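Local coordinates for A-type flavoprotein (Giardia intestinalis, PDB 2Q9U) that carries FMN and a mu-oxo-diiron centre and, as a flavodiiron protein, probably transfers electrons to reduce and so scavenge dioxygen, at residues K6-Q11 and L66-A71; C73-I78 and H99-A104; T105-K110 and L128-K133; G139-K144 and P162-L167. All coordinates share one frame; numbering follows the deposited sequence.

Contact 1: K6-Q11 and L66-A71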
loop_
_atom_site.group_PDB
_atom_site.type_symbol
_atom_site.label_atom_id
_atom_site.label_comp_id
_atom_site.label_asym_id
_atom_site.label_seq_id
_atom_site.Cartn_x
_atom_site.Cartn_y
_atom_site.Cartn_z
ATOM N N LYS A 6 7.002 -5.744 38.025
ATOM C CA LYS A 6 7.510 -6.718 37.050
ATOM C C LYS A 6 6.624 -6.771 35.799
ATOM O O LYS A 6 5.478 -7.217 35.867
ATOM C CB LYS A 6 7.619 -8.095 37.719
ATOM C CG LYS A 6 7.596 -9.297 36.781
ATOM C CD LYS A 6 8.970 -9.781 36.502
ATOM C CE LYS A 6 8.955 -11.217 36.041
ATOM N NZ LYS A 6 10.351 -11.676 35.906
ATOM N N TYR A 7 7.164 -6.327 34.667
ATOM C CA TYR A 7 6.400 -6.286 33.430
ATOM C C TYR A 7 7.198 -6.774 32.211
ATOM O O TYR A 7 6.733 -6.671 31.086
ATOM C CB TYR A 7 5.766 -4.892 33.197
ATOM C CG TYR A 7 6.749 -3.747 33.261
ATOM C CD1 TYR A 7 7.541 -3.417 32.160
ATOM C CD2 TYR A 7 6.904 -3.010 34.430
ATOM C CE1 TYR A 7 8.468 -2.353 32.217
ATOM C CE2 TYR A 7 7.816 -1.964 34.502
ATOM C CZ TYR A 7 8.588 -1.639 33.393
ATOM O OH TYR A 7 9.509 -0.608 33.488
ATOM N N VAL A 8 8.389 -7.318 32.451
ATOM C CA VAL A 8 9.110 -8.064 31.417
ATOM C C VAL A 8 9.462 -9.451 31.928
ATOM O O VAL A 8 9.643 -9.646 33.141
ATOM C CB VAL A 8 10.409 -7.358 30.916
ATOM C CG1 VAL A 8 10.066 -6.048 30.175
ATOM C CG2 VAL A 8 11.452 -7.163 32.057
ATOM N N GLN A 9 9.565 -10.403 31.004
ATOM C CA GLN A 9 10.022 -11.741 31.350
ATOM C C GLN A 9 11.532 -11.803 31.130
ATOM O O GLN A 9 12.014 -11.438 30.040
ATOM C CB GLN A 9 9.341 -12.810 30.469
ATOM C CG GLN A 9 9.905 -14.235 30.758
ATOM C CD GLN A 9 9.710 -15.242 29.638
ATOM O OE1 GLN A 9 9.158 -14.937 28.592
ATOM N NE2 GLN A 9 10.146 -16.473 29.880
ATOM N N ASP A 10 12.284 -12.255 32.141
ATOM C CA ASP A 10 13.729 -12.487 31.946
ATOM C C ASP A 10 13.918 -13.709 31.086
ATOM O O ASP A 10 13.214 -14.707 31.245
ATOM C CB ASP A 10 14.448 -12.693 33.280
ATOM C CG ASP A 10 14.280 -11.507 34.198
ATOM O OD1 ASP A 10 14.319 -10.353 33.703
ATOM O OD2 ASP A 10 14.079 -11.731 35.411
ATOM N N GLN A 11 14.855 -13.621 30.154
ATOM C CA GLN A 11 14.963 -14.599 29.109
ATOM C C GLN A 11 16.407 -15.076 29.023
ATOM O O GLN A 11 17.187 -14.619 28.196
ATOM C CB GLN A 11 14.413 -14.018 27.781
ATOM C CG GLN A 11 12.894 -13.745 27.868
ATOM C CD GLN A 11 12.315 -13.046 26.650
ATOM O OE1 GLN A 11 12.595 -13.419 25.523
ATOM N NE2 GLN A 11 11.481 -12.034 26.887
ATOM N N LEU A 66 16.046 -0.677 28.346
ATOM C CA LEU A 66 16.570 -0.357 29.686
ATOM C C LEU A 66 15.811 -1.164 30.751
ATOM O O LEU A 66 16.425 -1.620 31.731
ATOM C CB LEU A 66 16.456 1.151 29.943
ATOM C CG LEU A 66 17.410 2.000 29.080
ATOM C CD1 LEU A 66 17.091 3.508 29.182
ATOM C CD2 LEU A 66 18.889 1.719 29.433
ATOM N N SER A 67 14.502 -1.345 30.537
ATOM C CA SER A 67 13.655 -2.112 31.464
ATOM C C SER A 67 14.096 -3.571 31.549
ATOM O O SER A 67 14.182 -4.137 32.645
ATOM C CB SER A 67 12.168 -2.016 31.097
ATOM O OG SER A 67 11.706 -0.700 31.351
ATOM N N ARG A 68 14.368 -4.175 30.389
ATOM C CA ARG A 68 14.907 -5.532 30.357
ATOM C C ARG A 68 16.266 -5.660 31.040
ATOM O O ARG A 68 16.490 -6.596 31.809
ATOM C CB ARG A 68 14.973 -6.064 28.923
ATOM C CG ARG A 68 13.599 -6.171 28.264
ATOM C CD ARG A 68 13.762 -6.946 26.958
ATOM N NE ARG A 68 12.557 -6.895 26.139
ATOM C CZ ARG A 68 11.479 -7.639 26.355
ATOM N NH1 ARG A 68 11.456 -8.484 27.387
ATOM N NH2 ARG A 68 10.426 -7.528 25.538
ATOM N N ILE A 69 17.162 -4.711 30.786
ATOM C CA ILE A 69 18.459 -4.714 31.472
ATOM C C ILE A 69 18.295 -4.578 32.995
ATOM O O ILE A 69 18.872 -5.347 33.755
ATOM C CB ILE A 69 19.411 -3.593 30.952
ATOM C CG1 ILE A 69 19.783 -3.875 29.492
ATOM C CG2 ILE A 69 20.734 -3.596 31.754
ATOM C CD1 ILE A 69 20.462 -2.675 28.780
ATOM N N ALA A 70 17.519 -3.599 33.422
ATOM C CA ALA A 70 17.311 -3.325 34.859
ATOM C C ALA A 70 16.696 -4.515 35.585
ATOM O O ALA A 70 16.907 -4.696 36.790
ATOM C CB ALA A 70 16.427 -2.068 35.047
ATOM N N ALA A 71 15.934 -5.339 34.866
ATOM C CA ALA A 71 15.334 -6.509 35.490
ATOM C C ALA A 71 16.416 -7.523 35.842
ATOM O O ALA A 71 16.266 -8.274 36.803
ATOM C CB ALA A 71 14.283 -7.134 34.596
HETATM O O HOH W 1 13.461 -9.356 29.269
HETATM O O HOH W 2 15.125 -9.012 31.508
HETATM O O HOH W 3 14.224 -9.852 37.245
#
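Val8 supplies the apolar part of this contact: its CG2 packs on Ala71 CB at 3.8 Å, while CG1 lies over one face of the Arg68 guanidinium. The torsion chi1 of -66° splits the two methyls between these partners, one on the Ala71 methyl and one on the arginine. Polar links across the gap run through water. One water donates to Gln9 O and accepts from Arg68 NH1 (2.9 Å), lying in the guanidinium plane. A second bridges Asp10 OD1 and Arg68 O, and a third bridges Asp10 OD2 and Ala71 O, so both carboxylate oxygens are tied to the helix through solvent. Gln11 NE2 donates to Gln9 O at 3.3 Å and its OE1 accepts from Arg182 NE, so the amide, turned 81° from the guanidinium plane, is held at both ends. Arg68 has two acidic partners: NH2 pairs with Glu64 and NH1 with Asp279 of the second subunit. Tyr7 OH, 3.1 Å from Ser67 OG, bonds to Glu386 of that subunit, whereas Ser67 OG bonds to Glu63 O. The loop 6-11 thus lies between helix 62-72 and the second subunit, while Arg68 reaches Trp19 and Val20 on strand 17-24.

Contact 2: C73-I78 and H99-A104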
loop_
_atom_site.group_PDB
_atom_site.type_symbol
_atom_site.label_atom_id
_atom_site.label_comp_id
_atom_site.label_asym_id
_atom_site.label_seq_id
_atom_site.Cartn_x
_atom_site.Cartn_y
_atom_site.Cartn_z
ATOM N N CYS A 73 19.914 -6.458 36.177
ATOM C CA CYS A 73 20.967 -5.799 36.942
ATOM C C CYS A 73 20.671 -4.300 36.997
ATOM O O CYS A 73 20.352 -3.722 35.966
ATOM C CB CYS A 73 22.294 -6.019 36.225
ATOM S SG CYS A 73 23.741 -5.388 37.058
ATOM N N PRO A 74 20.824 -3.651 38.185
ATOM C CA PRO A 74 20.641 -2.199 38.213
ATOM C C PRO A 74 21.568 -1.528 37.203
ATOM O O PRO A 74 22.695 -1.982 37.019
ATOM C CB PRO A 74 21.083 -1.819 39.637
ATOM C CG PRO A 74 20.743 -3.056 40.451
ATOM C CD PRO A 74 21.174 -4.186 39.513
ATOM N N LEU A 75 21.089 -0.475 36.542
ATOM C CA LEU A 75 21.872 0.169 35.483
ATOM C C LEU A 75 23.210 0.695 35.978
ATOM O O LEU A 75 24.186 0.631 35.236
ATOM C CB LEU A 75 21.100 1.290 34.795
ATOM C CG LEU A 75 19.802 0.855 34.104
ATOM C CD1 LEU A 75 19.171 2.080 33.517
ATOM C CD2 LEU A 75 20.023 -0.251 33.017
ATOM N N ASP A 76 23.252 1.187 37.230
ATOM C CA ASP A 76 24.498 1.689 37.835
ATOM C C ASP A 76 25.528 0.605 38.156
ATOM O O ASP A 76 26.687 0.918 38.468
ATOM C CB ASP A 76 24.237 2.593 39.069
ATOM C CG ASP A 76 23.660 1.837 40.275
ATOM O OD1 ASP A 76 23.666 0.573 40.304
ATOM O OD2 ASP A 76 23.222 2.527 41.244
ATOM N N LYS A 77 25.126 -0.660 38.049
ATOM C CA LYS A 77 26.046 -1.789 38.241
ATOM C C LYS A 77 26.582 -2.417 36.956
ATOM O O LYS A 77 27.477 -3.301 36.998
ATOM C CB LYS A 77 25.415 -2.853 39.139
ATOM C CG LYS A 77 25.481 -2.426 40.612
ATOM C CD LYS A 77 24.902 -3.487 41.554
ATOM C CE LYS A 77 25.947 -4.441 42.113
ATOM N NZ LYS A 77 25.378 -5.207 43.287
ATOM N N ILE A 78 26.076 -1.949 35.812
ATOM C CA ILE A 78 26.651 -2.357 34.530
ATOM C C ILE A 78 28.061 -1.775 34.407
ATOM O O ILE A 78 28.245 -0.544 34.511
ATOM C CB ILE A 78 25.749 -1.903 33.335
ATOM C CG1 ILE A 78 24.318 -2.476 33.489
ATOM C CG2 ILE A 78 26.412 -2.260 31.969
ATOM C CD1 ILE A 78 24.214 -4.032 33.398
ATOM N N HIS A 99 24.076 8.016 29.365
ATOM C CA HIS A 99 24.376 8.454 30.745
ATOM C C HIS A 99 23.731 7.594 31.820
ATOM O O HIS A 99 24.142 7.649 32.981
ATOM C CB HIS A 99 23.910 9.888 30.984
ATOM C CG HIS A 99 24.916 10.921 30.608
ATOM N ND1 HIS A 99 26.219 10.889 31.058
ATOM C CD2 HIS A 99 24.809 12.019 29.823
ATOM C CE1 HIS A 99 26.869 11.932 30.569
ATOM N NE2 HIS A 99 26.039 12.626 29.809
ATOM N N LYS A 100 22.717 6.815 31.449
ATOM C CA LYS A 100 22.011 6.006 32.436
ATOM C C LYS A 100 22.875 4.887 32.979
ATOM O O LYS A 100 22.623 4.380 34.081
ATOM C CB LYS A 100 20.672 5.490 31.897
ATOM C CG LYS A 100 19.730 6.661 31.541
ATOM C CD LYS A 100 18.363 6.201 31.148
ATOM C CE LYS A 100 17.437 7.396 30.814
ATOM N NZ LYS A 100 16.077 6.894 30.414
ATOM N N PHE A 101 23.893 4.501 32.211
ATOM C CA PHE A 101 24.867 3.545 32.673
ATOM C C PHE A 101 25.970 4.314 33.405
ATOM O O PHE A 101 27.051 4.558 32.858
ATOM C CB PHE A 101 25.415 2.734 31.489
ATOM C CG PHE A 101 24.345 2.008 30.717
ATOM C CD1 PHE A 101 23.854 0.773 31.172
ATOM C CD2 PHE A 101 23.818 2.560 29.552
ATOM C CE1 PHE A 101 22.859 0.094 30.452
ATOM C CE2 PHE A 101 22.821 1.895 28.821
ATOM C CZ PHE A 101 22.346 0.654 29.271
ATOM N N THR A 102 25.670 4.692 34.653
ATOM C CA THR A 102 26.517 5.614 35.447
ATOM C C THR A 102 27.955 5.166 35.548
ATOM O O THR A 102 28.900 5.975 35.507
ATOM C CB THR A 102 26.050 5.697 36.922
ATOM O OG1 THR A 102 24.646 5.457 37.011
ATOM C CG2 THR A 102 26.366 7.060 37.474
ATOM N N ASN A 103 28.123 3.865 35.725
ATOM C CA ASN A 103 29.436 3.315 35.987
ATOM C C ASN A 103 30.043 2.518 34.854
ATOM O O ASN A 103 31.102 1.907 35.034
ATOM C CB ASN A 103 29.396 2.506 37.281
ATOM C CG ASN A 103 29.302 3.399 38.501
ATOM O OD1 ASN A 103 30.134 4.301 38.692
ATOM N ND2 ASN A 103 28.306 3.162 39.324
ATOM N N ALA A 104 29.402 2.555 33.677
ATOM C CA ALA A 104 29.833 1.730 32.555
ATOM C C ALA A 104 30.952 2.352 31.737
ATOM O O ALA A 104 31.062 3.564 31.650
ATOM C CB ALA A 104 28.626 1.420 31.644
HETATM O O HOH W 4 26.642 1.683 34.888
#
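Two connecting loops of the beta-lactamase-like domain meet here, each leading from a helix into a strand of the same sheet: loop 73-78 joins helix 62-72 to strand 80-82, while helix 94-97 is joined to strand 105-108 by loop 99-104. Residues 75-77 form a short 3-10 turn, and Phe101 to Ala104 form a type I beta turn. The apolar side is built on Phe101. Leu75 CD2 reaches the ring at CE1 (3.8 Å), and Ile78 comes alongside, with CB 3.9 Å from Phe101 CD1. With chi1 of -57°, the CG1 and CG2 branches of Ile78 are set at similar distances from that same ring carbon. Leu75 also runs beside Lys100 in the same direction, CD1 lying 4.1 Å from Lys100 CB; the lysine continues to Glu63, with which NZ forms a salt bridge. Ile69 and Leu66 of helix 62-72 close on this group from the helix side. On the polar side, Asn103 ND2 donates to Asp76 O at 2.9 Å in a nearly straight bond (168°), on a lone pair in the carbonyl plane and within the amide's own plane. One water donates to Leu75 O at 2.7 Å and to Ile78 O at 2.8 Å, and accepts from Asn103 N (2.8 Å). A single water thus bonds three backbone groups of the two loops and the Asn103 amide a fourth, so that one water and one side chain link the two main chains beside the apolar cluster around Phe101.

Contact 3: T105-K110 and L128-K133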
loop_
_atom_site.group_PDB
_atom_site.type_symbol
_atom_site.label_atom_id
_atom_site.label_comp_id
_atom_site.label_asym_id
_atom_site.label_seq_id
_atom_site.Cartn_x
_atom_site.Cartn_y
_atom_site.Cartn_z
ATOM N N THR A 105 31.753 1.496 31.128
ATOM C CA THR A 105 32.707 1.856 30.099
ATOM C C THR A 105 32.205 1.245 28.786
ATOM O O THR A 105 31.821 0.073 28.748
ATOM C CB THR A 105 34.104 1.283 30.445
ATOM O OG1 THR A 105 34.569 1.891 31.666
ATOM C CG2 THR A 105 35.114 1.545 29.355
ATOM N N PHE A 106 32.217 2.051 27.728
ATOM C CA PHE A 106 31.780 1.621 26.401
ATOM C C PHE A 106 32.977 1.003 25.692
ATOM O O PHE A 106 34.038 1.633 25.598
ATOM C CB PHE A 106 31.150 2.800 25.632
ATOM C CG PHE A 106 29.795 3.150 26.138
ATOM C CD1 PHE A 106 28.661 2.497 25.639
ATOM C CD2 PHE A 106 29.647 4.071 27.177
ATOM C CE1 PHE A 106 27.384 2.780 26.149
ATOM C CE2 PHE A 106 28.395 4.358 27.698
ATOM C CZ PHE A 106 27.251 3.709 27.179
ATOM N N VAL A 107 32.806 -0.241 25.247
ATOM C CA VAL A 107 33.902 -1.045 24.722
ATOM C C VAL A 107 33.653 -1.280 23.244
ATOM O O VAL A 107 32.627 -1.844 22.867
ATOM C CB VAL A 107 33.963 -2.434 25.412
ATOM C CG1 VAL A 107 35.090 -3.279 24.838
ATOM C CG2 VAL A 107 34.092 -2.309 26.933
ATOM N N CYS A 108 34.600 -0.861 22.410
ATOM C CA CYS A 108 34.476 -1.037 20.977
ATOM C C CYS A 108 35.805 -0.743 20.311
ATOM O O CYS A 108 36.758 -0.314 20.967
ATOM C CB CYS A 108 33.393 -0.076 20.438
ATOM S SG CYS A 108 33.695 1.692 20.848
ATOM N N THR A 109 35.860 -0.971 19.006
ATOM C CA THR A 109 37.043 -0.674 18.209
ATOM C C THR A 109 37.111 0.839 17.955
ATOM O O THR A 109 36.143 1.570 18.173
ATOM C CB THR A 109 36.993 -1.391 16.844
ATOM O OG1 THR A 109 35.841 -0.941 16.125
ATOM C CG2 THR A 109 36.956 -2.932 16.994
ATOM N N LYS A 110 38.254 1.295 17.468
ATOM C CA LYS A 110 38.455 2.712 17.204
ATOM C C LYS A 110 37.472 3.231 16.145
ATOM O O LYS A 110 36.851 4.295 16.317
ATOM C CB LYS A 110 39.900 2.979 16.792
ATOM C CG LYS A 110 40.204 4.458 16.522
ATOM C CD LYS A 110 39.792 5.372 17.673
ATOM C CE LYS A 110 40.923 5.639 18.646
ATOM N NZ LYS A 110 40.452 6.496 19.779
ATOM N N LEU A 128 36.689 2.171 26.334
ATOM C CA LEU A 128 37.811 1.257 26.278
ATOM C C LEU A 128 37.908 0.816 24.833
ATOM O O LEU A 128 37.021 0.102 24.333
ATOM C CB LEU A 128 37.607 0.047 27.201
ATOM C CG LEU A 128 38.677 -1.037 27.117
ATOM C CD1 LEU A 128 40.086 -0.499 27.441
ATOM C CD2 LEU A 128 38.305 -2.226 28.013
ATOM N N ILE A 129 38.967 1.253 24.160
ATOM C CA ILE A 129 39.194 0.878 22.765
ATOM C C ILE A 129 39.915 -0.471 22.645
ATOM O O ILE A 129 41.017 -0.679 23.211
ATOM C CB ILE A 129 39.935 1.984 21.978
ATOM C CG1 ILE A 129 39.173 3.335 22.039
ATOM C CG2 ILE A 129 40.184 1.537 20.522
ATOM C CD1 ILE A 129 37.645 3.263 21.748
ATOM N N VAL A 130 39.287 -1.390 21.908
ATOM C CA VAL A 130 39.783 -2.768 21.775
ATOM C C VAL A 130 40.162 -3.043 20.333
ATOM O O VAL A 130 39.783 -2.285 19.433
ATOM C CB VAL A 130 38.738 -3.809 22.271
ATOM C CG1 VAL A 130 38.490 -3.622 23.782
ATOM C CG2 VAL A 130 37.416 -3.718 21.473
ATOM N N ASP A 131 40.924 -4.113 20.124
ATOM C CA ASP A 131 41.259 -4.568 18.788
ATOM C C ASP A 131 41.295 -6.084 18.764
ATOM O O ASP A 131 40.887 -6.713 19.736
ATOM C CB ASP A 131 42.596 -3.962 18.323
ATOM C CG ASP A 131 43.763 -4.343 19.213
ATOM O OD1 ASP A 131 43.625 -5.254 20.054
ATOM O OD2 ASP A 131 44.842 -3.716 19.051
ATOM N N ASP A 132 41.789 -6.669 17.665
ATOM C CA ASP A 132 41.723 -8.103 17.469
ATOM C C ASP A 132 42.732 -8.880 18.320
ATOM O O ASP A 132 42.769 -10.107 18.284
ATOM C CB ASP A 132 41.786 -8.480 15.977
ATOM C CG ASP A 132 43.184 -8.328 15.369
ATOM O OD1 ASP A 132 44.097 -7.760 16.008
ATOM O OD2 ASP A 132 43.360 -8.808 14.226
ATOM N N LYS A 133 43.514 -8.157 19.120
ATOM C CA LYS A 133 44.439 -8.804 20.067
ATOM C C LYS A 133 44.076 -8.599 21.539
ATOM O O LYS A 133 44.717 -9.159 22.417
ATOM C CB LYS A 133 45.887 -8.363 19.774
ATOM C CG LYS A 133 46.526 -9.170 18.638
ATOM C CD LYS A 133 47.374 -8.292 17.741
ATOM C CE LYS A 133 48.365 -9.133 16.936
ATOM N NZ LYS A 133 49.761 -9.051 17.510
HETATM O O HOH W 5 40.469 -0.637 17.704
#
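Parallel strand pairing joins Val107 to Leu128 and Cys108 to Ile129 at the edge of the seven-stranded sheet, where strand 127-129 is the outermost strand within this chain. Three backbone hydrogen bonds hold the register: Leu128 N to Phe106 O at 2.8 Å, Cys108 N to Leu128 O at 3.2 Å, and Val130 N to Cys108 O at 2.9 Å. CA-H...O contacts add to them, with Val107 CA 3.3 Å from Leu128 O. On one face Val107 CG1 meets Val130 CG1 at 3.6 Å, the two side chains crossing at about a right angle. Val107 places CG1 there by setting it opposite the backbone N (chi1 179°), and Phe145 of strand 142-147 packs on both valines. Thr105 CG2 touches Leu128 CB at 3.6 Å. The other face carries Cys108 and Ile129, both of which reach Gln113 of helix 110-120; Ile129 CG2 also lies 3.6 Å from Lys110 N. Beyond the paired strands, a water accepts from Lys110 N and donates to Val130 O, linking the first turn of that helix to the second segment. Thr109, the N-cap, makes a weak bond through OG1 to Cys112 N. Strand 105-108, helix 110-120 and strand 127-129 form a beta-alpha-beta unit, here at one edge of a sheet of the metallo-beta-lactamase-like fold.

Contact 4: G139-K144 and P162-L167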
loop_
_atom_site.group_PDB
_atom_site.type_symbol
_atom_site.label_atom_id
_atom_site.label_comp_id
_atom_site.label_asym_id
_atom_site.label_seq_id
_atom_site.Cartn_x
_atom_site.Cartn_y
_atom_site.Cartn_z
ATOM N N GLY A 139 35.173 -11.517 34.398
ATOM C CA GLY A 139 35.015 -12.350 35.601
ATOM C C GLY A 139 35.412 -13.775 35.309
ATOM O O GLY A 139 36.572 -14.052 35.007
ATOM N N LYS A 140 34.441 -14.684 35.390
ATOM C CA LYS A 140 34.613 -16.059 34.924
ATOM C C LYS A 140 34.870 -16.087 33.420
ATOM O O LYS A 140 35.590 -16.959 32.921
ATOM C CB LYS A 140 33.380 -16.912 35.279
ATOM C CG LYS A 140 33.111 -16.934 36.762
ATOM C CD LYS A 140 32.715 -18.323 37.257
ATOM C CE LYS A 140 33.417 -18.630 38.588
ATOM N NZ LYS A 140 34.914 -18.681 38.421
ATOM N N ARG A 141 34.300 -15.121 32.705
ATOM C CA ARG A 141 34.404 -15.084 31.248
ATOM C C ARG A 141 35.436 -14.057 30.781
ATOM O O ARG A 141 35.783 -13.121 31.504
ATOM C CB ARG A 141 33.028 -14.803 30.597
ATOM C CG ARG A 141 31.957 -15.856 30.907
ATOM C CD ARG A 141 30.590 -15.440 30.341
ATOM N NE ARG A 141 29.464 -16.270 30.792
ATOM C CZ ARG A 141 28.859 -16.134 31.975
ATOM N NH1 ARG A 141 29.317 -15.265 32.872
ATOM N NH2 ARG A 141 27.811 -16.902 32.286
ATOM N N THR A 142 35.948 -14.262 29.581
ATOM C CA THR A 142 36.673 -13.226 28.861
ATOM C C THR A 142 35.986 -12.987 27.512
ATOM O O THR A 142 35.215 -13.837 27.033
ATOM C CB THR A 142 38.134 -13.596 28.621
ATOM O OG1 THR A 142 38.223 -14.745 27.760
ATOM C CG2 THR A 142 38.852 -13.890 29.954
ATOM N N LEU A 143 36.250 -11.828 26.929
ATOM C CA LEU A 143 35.708 -11.465 25.616
ATOM C C LEU A 143 36.812 -11.048 24.667
ATOM O O LEU A 143 37.733 -10.296 25.054
ATOM C CB LEU A 143 34.707 -10.316 25.755
ATOM C CG LEU A 143 33.462 -10.548 26.615
ATOM C CD1 LEU A 143 32.645 -9.276 26.655
ATOM C CD2 LEU A 143 32.643 -11.719 26.070
ATOM N N LYS A 144 36.720 -11.558 23.429
ATOM C CA LYS A 144 37.595 -11.202 22.311
ATOM C C LYS A 144 36.765 -10.477 21.245
ATOM O O LYS A 144 35.527 -10.596 21.214
ATOM C CB LYS A 144 38.224 -12.454 21.688
ATOM C CG LYS A 144 38.892 -13.383 22.706
ATOM C CD LYS A 144 40.232 -12.833 23.180
ATOM C CE LYS A 144 41.337 -13.093 22.158
ATOM N NZ LYS A 144 41.554 -11.860 21.402
ATOM N N PRO A 162 35.360 -17.071 24.636
ATOM C CA PRO A 162 36.033 -18.370 24.561
ATOM C C PRO A 162 35.550 -19.411 25.572
ATOM O O PRO A 162 35.591 -20.598 25.254
ATOM C CB PRO A 162 37.516 -18.024 24.827
ATOM C CG PRO A 162 37.627 -16.546 24.629
ATOM C CD PRO A 162 36.290 -15.981 24.993
ATOM N N GLU A 163 35.134 -18.987 26.776
ATOM C CA GLU A 163 34.712 -19.931 27.831
ATOM C C GLU A 163 33.390 -20.607 27.525
ATOM O O GLU A 163 33.239 -21.800 27.780
ATOM C CB GLU A 163 34.629 -19.276 29.225
ATOM C CG GLU A 163 35.966 -18.739 29.770
ATOM C CD GLU A 163 36.353 -17.432 29.129
ATOM O OE1 GLU A 163 35.430 -16.759 28.598
ATOM O OE2 GLU A 163 37.559 -17.070 29.153
ATOM N N ASP A 164 32.437 -19.835 26.997
ATOM C CA ASP A 164 31.109 -20.335 26.675
ATOM C C ASP A 164 30.910 -20.674 25.185
ATOM O O ASP A 164 29.872 -21.232 24.810
ATOM C CB ASP A 164 30.056 -19.336 27.157
ATOM C CG ASP A 164 29.981 -19.249 28.688
ATOM O OD1 ASP A 164 30.681 -20.030 29.358
ATOM O OD2 ASP A 164 29.231 -18.404 29.208
ATOM N N LYS A 165 31.906 -20.334 24.359
ATOM C CA LYS A 165 31.929 -20.656 22.930
ATOM C C LYS A 165 30.796 -19.900 22.216
ATOM O O LYS A 165 30.114 -20.448 21.328
ATOM C CB LYS A 165 31.828 -22.174 22.677
ATOM C CG LYS A 165 32.844 -23.052 23.509
ATOM C CD LYS A 165 34.330 -22.722 23.180
ATOM C CE LYS A 165 35.306 -23.625 23.952
ATOM N NZ LYS A 165 35.272 -23.313 25.437
ATOM N N ILE A 166 30.623 -18.641 22.614
ATOM C CA ILE A 166 29.565 -17.788 22.048
ATOM C C ILE A 166 30.141 -16.782 21.076
ATOM O O ILE A 166 31.077 -16.043 21.403
ATOM C CB ILE A 166 28.852 -16.952 23.123
ATOM C CG1 ILE A 166 28.310 -17.809 24.268
ATOM C CG2 ILE A 166 27.682 -16.154 22.499
ATOM C CD1 ILE A 166 28.155 -16.992 25.560
ATOM N N LEU A 167 29.545 -16.703 19.894
ATOM C CA LEU A 167 29.857 -15.628 18.981
ATOM C C LEU A 167 28.680 -14.644 18.996
ATOM O O LEU A 167 27.551 -14.998 18.595
ATOM C CB LEU A 167 30.079 -16.182 17.568
ATOM C CG LEU A 167 30.466 -15.127 16.526
ATOM C CD1 LEU A 167 31.845 -14.528 16.813
ATOM C CD2 LEU A 167 30.400 -15.653 15.077
#
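With chi1 of -63° and a bend at chi2 (77°), Glu163 turns its carboxylate back onto Thr142, whose OG1 lies between its own backbone N and carbonyl carbon (chi1 64°). Both carboxylate oxygens are used. Thr142 N donates to Glu163 OE1 at 2.7 Å, from above the carboxylate plane, and Thr142 OG1 donates to OE2 of the same glutamate at 2.8 Å on its syn lone pair. Two donors from one residue thus fix the rotation of the carboxylate. Next to it, the extended Arg141 brings NE to Asp164 OD2 at 2.7 Å, a salt bridge made at the guanidinium edge with the two planes nearly perpendicular. The other guanidinium nitrogens are occupied too: NH1 by Asp48 and Asp47 O, NH2 by Pro15 O. Apolar packing is added by Pro162 CG, 3.9 Å from Lys144 CG. Separately, Pro162 CD makes a close carbon-to-carbonyl approach to Thr142 O (3.1 Å). Strand 157-161 lies between strands 142-147 and 166-170 in the sheet; the turn 162-165, ending in a G1 beta bulge at Lys165 and Ile166 opposite Cys161, belongs to the hairpin linking strands 157-161 and 166-170.

All four contacts belong to the beta-lactamase-like part of the chain and follow one another in series along the sequence. Helix 62-72, which carries one segment of contact 1, packs on contact 2 through its Leu66 and Ile69: Leu66 CD2 meets Phe101 CZ at 3.6 Å, and Ile69 CG2 meets Leu75 CD2 at 3.6 Å, with the contact centres about 15 Å apart. Contact 2 runs straight on into strand 105-108 of contact 3. Contacts 3 and 4 lie in different sheets, their centres about 16 Å apart, and touch where Lys144 NZ approaches Asp132 O. None forms the metal or flavin pockets; the Thr109 side chain is about 14 Å from the mu-oxo-diiron centre. Contact 1 alone meets the second subunit.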